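Local structure of Lem22 (Legionella pneumophila subsp. pneumophila ATCC 43290, 5WD9) at residues K12-M15 and E16-A20; E58-D61 and R62-E66; S69-E72 and E73-L77. The protein is a Legionella effector of unestablished biochemical function, a small all-helical protein that probably acts by binding other proteins. All coordinates share one frame; numbering follows the deposited sequence.

Overall arrangement
Three helices, 4-24, 28-52 and 58-87, make up nearly all of the chain, and each contact is a local one along a single helix, so none closes a loop and none nests in or crosses another. Interaction 1 comes first, midway along helix 4-24. The chain then passes through helix 28-52 before interaction 2 opens helix 58-87, and interaction 3 follows further along that helix, the two centres about 17 Å apart. Helix 4-24 meets both: Lys12 packs on Leu63 and Glu66 of interaction 2, while Met15 and Ile19 pack against the 69-77 region of interaction 3. Helix 28-52 contributes His42, which touches Met15 and stacks on Tyr71.

Interaction 1 of 3, residues K12-M15 and E16-A20; sequences KEYM and EDQIA
Lys12 and Glu16, one helical turn apart, are joined by a salt bridge, with NZ of Lys12 2.7 Å from OE1 of Glu16 in the Glu16 conformer described. The chains run side by side in one direction, and the ammonium reaches OE1 on its syn side, 24° out of the carboxylate plane. A bend at chi2 of Lys12 (-88°) swings its otherwise extended chain across the helix surface, bringing NZ alongside the acid.

The aromatic contact is CH-pi: Gln18 CG lies over one face of the Tyr14 ring, 4.0 Å from its centroid and displaced toward the rim at CE2, with the amide plane turned 30° from the ring.

Polar bonds fix that amide at both ends: NE2 of Gln18 donates to OD2 of Asp17 at 2.9 Å, nearly in the amide plane, and OE1 accepts from Asn37 of helix 28-52. Asp17 OD2 also forms a salt bridge with Lys21.

The backbone bonds beneath run from i+4 to i, including Ile19 N to Met15 O at 2.9 Å. Buried Met15 packs on His42 of helix 28-52 and Tyr71 of helix 58-87, and Ile19 on Leu77 of the latter, the pattern of an amphipathic helix in a three-helix bundle.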
loop_
_atom_site.group_PDB
_atom_site.type_symbol
_atom_site.label_atom_id
_atom_site.label_comp_id
_atom_site.label_asym_id
_atom_site.label_seq_id
_atom_site.Cartn_x
_atom_site.Cartn_y
_atom_site.Cartn_z
ATOM N N LYS A 12 2.255 1.362 6.834
ATOM C CA LYS A 12 2.670 2.562 6.129
ATOM C C LYS A 12 4.062 2.376 5.555
ATOM O O LYS A 12 4.311 2.630 4.367
ATOM C CB LYS A 12 2.625 3.751 7.093
ATOM C CG LYS A 12 2.850 5.108 6.447
ATOM C CD LYS A 12 4.314 5.495 6.380
ATOM C CE LYS A 12 4.460 6.954 5.946
ATOM N NZ LYS A 12 5.875 7.330 5.708
ATOM N N GLU A 13 4.982 1.912 6.387
ATOM C CA GLU A 13 6.356 1.805 5.935
ATOM C C GLU A 13 6.540 0.646 4.970
ATOM O O GLU A 13 7.356 0.749 4.050
ATOM C CB GLU A 13 7.291 1.737 7.129
ATOM C CG GLU A 13 7.204 3.009 7.937
ATOM C CD GLU A 13 8.240 3.097 9.016
ATOM O OE1 GLU A 13 9.168 2.260 9.037
ATOM O OE2 GLU A 13 8.117 4.029 9.837
ATOM N N TYR A 14 5.772 -0.433 5.140
ATOM C CA TYR A 14 5.799 -1.538 4.185
ATOM C C TYR A 14 5.378 -1.059 2.801
ATOM O O TYR A 14 6.049 -1.331 1.806
ATOM C CB TYR A 14 4.866 -2.644 4.686
ATOM C CG TYR A 14 4.796 -3.850 3.784
ATOM C CD1 TYR A 14 5.571 -4.963 4.040
ATOM C CD2 TYR A 14 3.943 -3.891 2.686
ATOM C CE1 TYR A 14 5.505 -6.075 3.227
ATOM C CE2 TYR A 14 3.883 -5.000 1.871
ATOM C CZ TYR A 14 4.656 -6.078 2.155
ATOM O OH TYR A 14 4.602 -7.191 1.327
ATOM N N MET A 15 4.271 -0.326 2.731
ATOM C CA MET A 15 3.789 0.158 1.441
ATOM C C MET A 15 4.776 1.124 0.812
ATOM O O MET A 15 5.040 1.051 -0.392
ATOM C CB MET A 15 2.431 0.833 1.602
ATOM C CG MET A 15 1.303 -0.126 1.951
ATOM S SD MET A 15 -0.278 0.728 2.131
ATOM C CE MET A 15 -0.725 0.944 0.402
ATOM N N GLU A 16 5.326 2.044 1.609
ATOM C CA GLU A 16 6.292 2.993 1.068
ATOM C C GLU A 16 7.506 2.261 0.512
ATOM O O GLU A 16 7.990 2.585 -0.580
ATOM C CB GLU A 16 6.698 3.995 2.148
ATOM C CG GLU A 16 7.581 5.119 1.641
ATOM C CD GLU A 16 7.603 6.302 2.584
ATOM O OE1 GLU A 16 6.580 6.546 3.265
ATOM O OE2 GLU A 16 8.647 6.983 2.646
ATOM N N ASP A 17 7.986 1.251 1.236
ATOM C CA ASP A 17 9.135 0.466 0.803
ATOM C C ASP A 17 8.840 -0.268 -0.496
ATOM O O ASP A 17 9.657 -0.268 -1.420
ATOM C CB ASP A 17 9.490 -0.529 1.907
ATOM C CG ASP A 17 10.629 -1.428 1.536
ATOM O OD1 ASP A 17 11.782 -0.975 1.659
ATOM O OD2 ASP A 17 10.383 -2.584 1.127
ATOM N N GLN A 18 7.684 -0.922 -0.583
ATOM C CA GLN A 18 7.366 -1.672 -1.794
ATOM C C GLN A 18 7.131 -0.755 -2.986
ATOM O O GLN A 18 7.538 -1.076 -4.104
ATOM C CB GLN A 18 6.159 -2.566 -1.541
ATOM C CG GLN A 18 6.373 -3.607 -0.443
ATOM C CD GLN A 18 7.449 -4.613 -0.809
ATOM O OE1 GLN A 18 7.202 -5.522 -1.600
ATOM N NE2 GLN A 18 8.639 -4.458 -0.238
ATOM N N ILE A 19 6.488 0.387 -2.770
ATOM C CA ILE A 19 6.268 1.334 -3.857
ATOM C C ILE A 19 7.601 1.857 -4.370
ATOM O O ILE A 19 7.819 1.973 -5.584
ATOM C CB ILE A 19 5.333 2.464 -3.386
ATOM C CG1 ILE A 19 3.912 1.925 -3.238
ATOM C CG2 ILE A 19 5.396 3.669 -4.343
ATOM C CD1 ILE A 19 2.970 2.822 -2.425
ATOM N N ALA A 20 8.532 2.140 -3.455
ATOM C CA ALA A 20 9.854 2.603 -3.864
ATOM C C ALA A 20 10.579 1.534 -4.675
ATOM O O ALA A 20 11.191 1.831 -5.711
ATOM C CB ALA A 20 10.659 3.020 -2.634
#

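Interaction 2 of 3, residues E58-D61 and R62-E66; sequences EVVD and RLKIE
Four successive backbone bonds link residues 58-61 to 62-66, each from an amide to the carbonyl four residues earlier. Lys64 N to Val60 O is the shortest at 2.8 Å, and Leu63 N to Val59 O the longest at 3.3 Å. The longer bond involves a carbonyl with a second partner, since a water donates to Val59 O at 2.9 Å. That same water accepts from NH1 of Arg62, lying in the guanidinium plane at its edge. Arg62 starts out with CG anti to its amide nitrogen (chi1 -175°), then bends at chi3 (-68°), which folds the guanidinium back beside the Val59 backbone.

These are the first turns of helix 58-87, and at their start Ser57 OG accepts from the amide of Val60, as in an N-cap. Here the helix joins the bundle through Val60, which packs on Val5 of helix 4-24, and through Leu63, which reaches Thr9.

Along another side of the helix, the aliphatic part of Lys64 crosses Val60, its CD 4.0 Å from Val60 CG1. A bend at chi3 (60°) then carries NZ of Lys64 to a second water, 3.1 Å away, which in turn donates to OD1 of Asp61. The ammonium and carboxylate are thus bridged through water, with no direct contact between them. Asp61 OD1 is also hydrogen-bonded to Tyr53 OH, and the Tyr53 side chain packs on both Val60 and Lys64.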
loop_
_atom_site.group_PDB
_atom_site.type_symbol
_atom_site.label_atom_id
_atom_site.label_comp_id
_atom_site.label_asym_id
_atom_site.label_seq_id
_atom_site.Cartn_x
_atom_site.Cartn_y
_atom_site.Cartn_z
ATOM N N GLU A 58 -5.444 10.502 17.442
ATOM C CA GLU A 58 -4.630 11.301 16.532
ATOM C C GLU A 58 -3.536 10.464 15.891
ATOM O O GLU A 58 -3.237 10.627 14.700
ATOM C CB GLU A 58 -3.981 12.454 17.284
ATOM C CG GLU A 58 -4.920 13.568 17.656
ATOM C CD GLU A 58 -4.183 14.738 18.270
ATOM O OE1 GLU A 58 -3.100 14.523 18.847
ATOM O OE2 GLU A 58 -4.690 15.861 18.184
ATOM N N VAL A 59 -2.911 9.578 16.662
ATOM C CA VAL A 59 -1.817 8.758 16.141
ATOM C C VAL A 59 -2.316 7.867 15.013
ATOM O O VAL A 59 -1.684 7.745 13.954
ATOM C CB VAL A 59 -1.205 7.916 17.271
ATOM C CG1 VAL A 59 -0.223 6.916 16.701
ATOM C CG2 VAL A 59 -0.528 8.806 18.294
ATOM N N VAL A 60 -3.458 7.220 15.234
ATOM C CA VAL A 60 -4.034 6.364 14.213
ATOM C C VAL A 60 -4.484 7.187 13.016
ATOM O O VAL A 60 -4.256 6.809 11.862
ATOM C CB VAL A 60 -5.183 5.521 14.792
ATOM C CG1 VAL A 60 -5.899 4.775 13.672
ATOM C CG2 VAL A 60 -4.656 4.551 15.821
ATOM N N ASP A 61 -5.124 8.326 13.265
ATOM C CA ASP A 61 -5.644 9.123 12.166
ATOM C C ASP A 61 -4.524 9.633 11.270
ATOM O O ASP A 61 -4.653 9.615 10.040
ATOM C CB ASP A 61 -6.481 10.268 12.717
ATOM C CG ASP A 61 -7.843 9.802 13.239
ATOM O OD1 ASP A 61 -8.196 8.613 13.073
ATOM O OD2 ASP A 61 -8.566 10.635 13.806
ATOM N N ARG A 62 -3.411 10.082 11.856
ATOM C CA ARG A 62 -2.291 10.511 11.029
ATOM C C ARG A 62 -1.811 9.378 10.133
ATOM O O ARG A 62 -1.570 9.569 8.931
ATOM C CB ARG A 62 -1.158 11.009 11.926
ATOM C CG ARG A 62 -0.000 11.590 11.127
ATOM C CD ARG A 62 1.224 11.874 12.003
ATOM N NE ARG A 62 1.008 12.970 12.948
ATOM C CZ ARG A 62 0.792 12.839 14.255
ATOM N NH1 ARG A 62 0.753 11.652 14.851
ATOM N NH2 ARG A 62 0.622 13.924 14.979
ATOM N N LEU A 63 -1.636 8.192 10.712
ATOM C CA LEU A 63 -1.171 7.061 9.925
ATOM C C LEU A 63 -2.172 6.697 8.839
ATOM O O LEU A 63 -1.772 6.379 7.719
ATOM C CB LEU A 63 -0.861 5.880 10.842
ATOM C CG LEU A 63 0.428 6.025 11.651
ATOM C CD1 LEU A 63 0.382 5.090 12.838
ATOM C CD2 LEU A 63 1.618 5.702 10.743
ATOM N N LYS A 64 -3.476 6.740 9.141
ATOM C CA LYS A 64 -4.474 6.412 8.122
ATOM C C LYS A 64 -4.401 7.380 6.954
ATOM O O LYS A 64 -4.519 6.975 5.795
ATOM C CB LYS A 64 -5.877 6.445 8.723
ATOM C CG LYS A 64 -6.234 5.221 9.559
ATOM C CD LYS A 64 -7.666 5.317 10.103
ATOM C CE LYS A 64 -8.682 5.425 8.966
ATOM N NZ LYS A 64 -10.104 5.435 9.460
ATOM N N ILE A 65 -4.198 8.667 7.229
ATOM C CA ILE A 65 -4.075 9.621 6.135
ATOM C C ILE A 65 -2.819 9.344 5.306
ATOM O O ILE A 65 -2.856 9.349 4.063
ATOM C CB ILE A 65 -4.109 11.053 6.693
ATOM C CG1 ILE A 65 -5.501 11.360 7.247
ATOM C CG2 ILE A 65 -3.693 12.044 5.624
ATOM C CD1 ILE A 65 -5.549 12.547 8.204
ATOM N N GLU A 66 -1.693 9.068 5.975
ATOM C CA GLU A 66 -0.465 8.727 5.254
ATOM C C GLU A 66 -0.649 7.478 4.404
ATOM O O GLU A 66 -0.202 7.425 3.245
ATOM C CB GLU A 66 0.682 8.529 6.247
ATOM C CG GLU A 66 1.113 9.812 6.958
ATOM C CD GLU A 66 2.115 9.568 8.079
ATOM O OE1 GLU A 66 2.424 8.401 8.385
ATOM O OE2 GLU A 66 2.601 10.559 8.675
HETATM O O HOH W 1 0.974 8.927 13.841
HETATM O O HOH W 2 -10.353 7.697 11.545
#

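Interaction 3 of 3, residues S69-E72 and E73-L77; sequences SLYE and EMLEL
Tyr71 receives two side chains from the following turn, Met74 and Leu75. Leu75 comes over one face of the ring: its CG stands above the plane, offset toward the rim, and its CD1 makes an off-centre CH-pi contact 4.1 Å from the centroid, 30° off the ring normal. The methyl CD1 lies toward the hydroxyl-bearing end of the ring, 3.7 Å from CE2 of Tyr71. Met74, in the conformer described, approaches obliquely, with its terminal methyl CE 3.5 Å from Tyr71 CD1.

The torsions of Tyr71 and Met74 bring this methyl and the ring together. Tyr71 holds its ring carbon CG opposite its own amide nitrogen (chi1 172°), which places the ring beside the carbonyl, projecting outward from the helix and leaning toward residues 74 and 75. Met74 bends at both chi2 and chi3, curling CE back to the ring. The backbone underneath sets the spacing, with Leu75 N bonded to Tyr71 O at 2.9 Å and Met74 N to Leu70 O at 2.8 Å.

Farther round the helix, a water donates to OE1 of Glu73 at 2.8 Å and is hydrogen-bonded to OG of Ser69 at 3.2 Å, linking residues four apart. The other oxygen of that carboxylate, OE2, forms a salt bridge with Lys23, and Glu72 is similarly paired with Arg68 one turn earlier on its own helix.

Both neighbouring helices close on this part of helix 58-87. Helix 4-24 brings Ile19 against Leu70, Glu73 and Leu77, while helix 28-52 stacks His42 on the Tyr71 ring and packs Ala38 and His39 against Met74.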
loop_
_atom_site.group_PDB
_atom_site.type_symbol
_atom_site.label_atom_id
_atom_site.label_comp_id
_atom_site.label_asym_id
_atom_site.label_seq_id
_atom_site.Cartn_x
_atom_site.Cartn_y
_atom_site.Cartn_z
ATOM N N SER A 69 -2.723 8.072 1.141
ATOM C CA SER A 69 -1.957 8.642 0.041
ATOM C C SER A 69 -1.153 7.565 -0.674
ATOM O O SER A 69 -1.089 7.544 -1.911
ATOM C CB SER A 69 -1.025 9.718 0.587
ATOM O OG SER A 69 -0.212 10.252 -0.446
ATOM N N LEU A 70 -0.522 6.671 0.088
ATOM C CA LEU A 70 0.233 5.582 -0.523
ATOM C C LEU A 70 -0.688 4.636 -1.279
ATOM O O LEU A 70 -0.323 4.122 -2.342
ATOM C CB LEU A 70 1.001 4.831 0.553
ATOM C CG LEU A 70 2.101 5.660 1.203
ATOM C CD1 LEU A 70 2.550 4.998 2.493
ATOM C CD2 LEU A 70 3.274 5.837 0.243
ATOM N N TYR A 71 -1.876 4.370 -0.734
ATOM C CA TYR A 71 -2.836 3.512 -1.416
ATOM C C TYR A 71 -3.225 4.095 -2.765
ATOM O O TYR A 71 -3.266 3.381 -3.775
ATOM C CB TYR A 71 -4.054 3.315 -0.516
ATOM C CG TYR A 71 -5.212 2.603 -1.154
ATOM C CD1 TYR A 71 -5.135 1.258 -1.499
ATOM C CD2 TYR A 71 -6.390 3.274 -1.420
ATOM C CE1 TYR A 71 -6.203 0.612 -2.089
ATOM C CE2 TYR A 71 -7.461 2.637 -2.000
ATOM C CZ TYR A 71 -7.356 1.310 -2.333
ATOM O OH TYR A 71 -8.443 0.705 -2.928
ATOM N N GLU A 72 -3.529 5.397 -2.803
ATOM C CA GLU A 72 -3.919 6.026 -4.059
ATOM C C GLU A 72 -2.783 5.990 -5.067
ATOM O O GLU A 72 -3.000 5.710 -6.247
ATOM C CB GLU A 72 -4.360 7.469 -3.802
ATOM C CG GLU A 72 -5.682 7.567 -3.071
ATOM C CD GLU A 72 -6.851 7.217 -3.963
ATOM O OE1 GLU A 72 -6.734 7.392 -5.196
ATOM O OE2 GLU A 72 -7.886 6.763 -3.434
ATOM N N GLU A 73 -1.554 6.248 -4.616
ATOM C CA GLU A 73 -0.418 6.163 -5.525
ATOM C C GLU A 73 -0.260 4.736 -6.048
ATOM O O GLU A 73 -0.005 4.518 -7.242
ATOM C CB GLU A 73 0.848 6.603 -4.794
ATOM C CG GLU A 73 2.079 6.571 -5.699
ATOM C CD GLU A 73 3.364 6.913 -4.979
ATOM O OE1 GLU A 73 3.392 6.906 -3.734
ATOM O OE2 GLU A 73 4.361 7.177 -5.686
ATOM N N MET A 74 -0.400 3.756 -5.157
ATOM C CA MET A 74 -0.285 2.357 -5.555
ATOM C C MET A 74 -1.313 1.998 -6.615
ATOM O O MET A 74 -0.999 1.290 -7.579
ATOM C CB MET A 74 -0.455 1.462 -4.327
ATOM C CG MET A 74 -0.385 -0.032 -4.620
ATOM S SD MET A 74 -1.966 -0.779 -5.066
ATOM C CE MET A 74 -2.892 -0.519 -3.548
ATOM N N LEU A 75 -2.556 2.469 -6.452
ATOM C CA LEU A 75 -3.596 2.141 -7.422
ATOM C C LEU A 75 -3.209 2.617 -8.811
ATOM O O LEU A 75 -3.361 1.882 -9.792
ATOM C CB LEU A 75 -4.923 2.766 -7.002
ATOM C CG LEU A 75 -5.678 2.171 -5.823
ATOM C CD1 LEU A 75 -6.968 2.956 -5.661
ATOM C CD2 LEU A 75 -5.922 0.689 -6.020
ATOM N N GLU A 76 -2.678 3.836 -8.916
ATOM C CA GLU A 76 -2.306 4.319 -10.236
ATOM C C GLU A 76 -1.090 3.588 -10.787
ATOM O O GLU A 76 -1.072 3.226 -11.965
ATOM C CB GLU A 76 -2.087 5.826 -10.256
ATOM C CG GLU A 76 -1.717 6.270 -11.657
ATOM C CD GLU A 76 -1.956 7.731 -11.907
ATOM O OE1 GLU A 76 -2.182 8.469 -10.928
ATOM O OE2 GLU A 76 -1.919 8.131 -13.089
ATOM N N LEU A 77 -0.067 3.350 -9.964
ATOM C CA LEU A 77 1.098 2.633 -10.464
ATOM C C LEU A 77 0.744 1.213 -10.881
ATOM O O LEU A 77 1.233 0.720 -11.904
ATOM C CB LEU A 77 2.203 2.592 -9.415
ATOM C CG LEU A 77 2.791 3.940 -9.011
ATOM C CD1 LEU A 77 3.632 3.770 -7.761
ATOM C CD2 LEU A 77 3.638 4.510 -10.118
HETATM O O HOH W 3 1.936 8.640 -2.114
#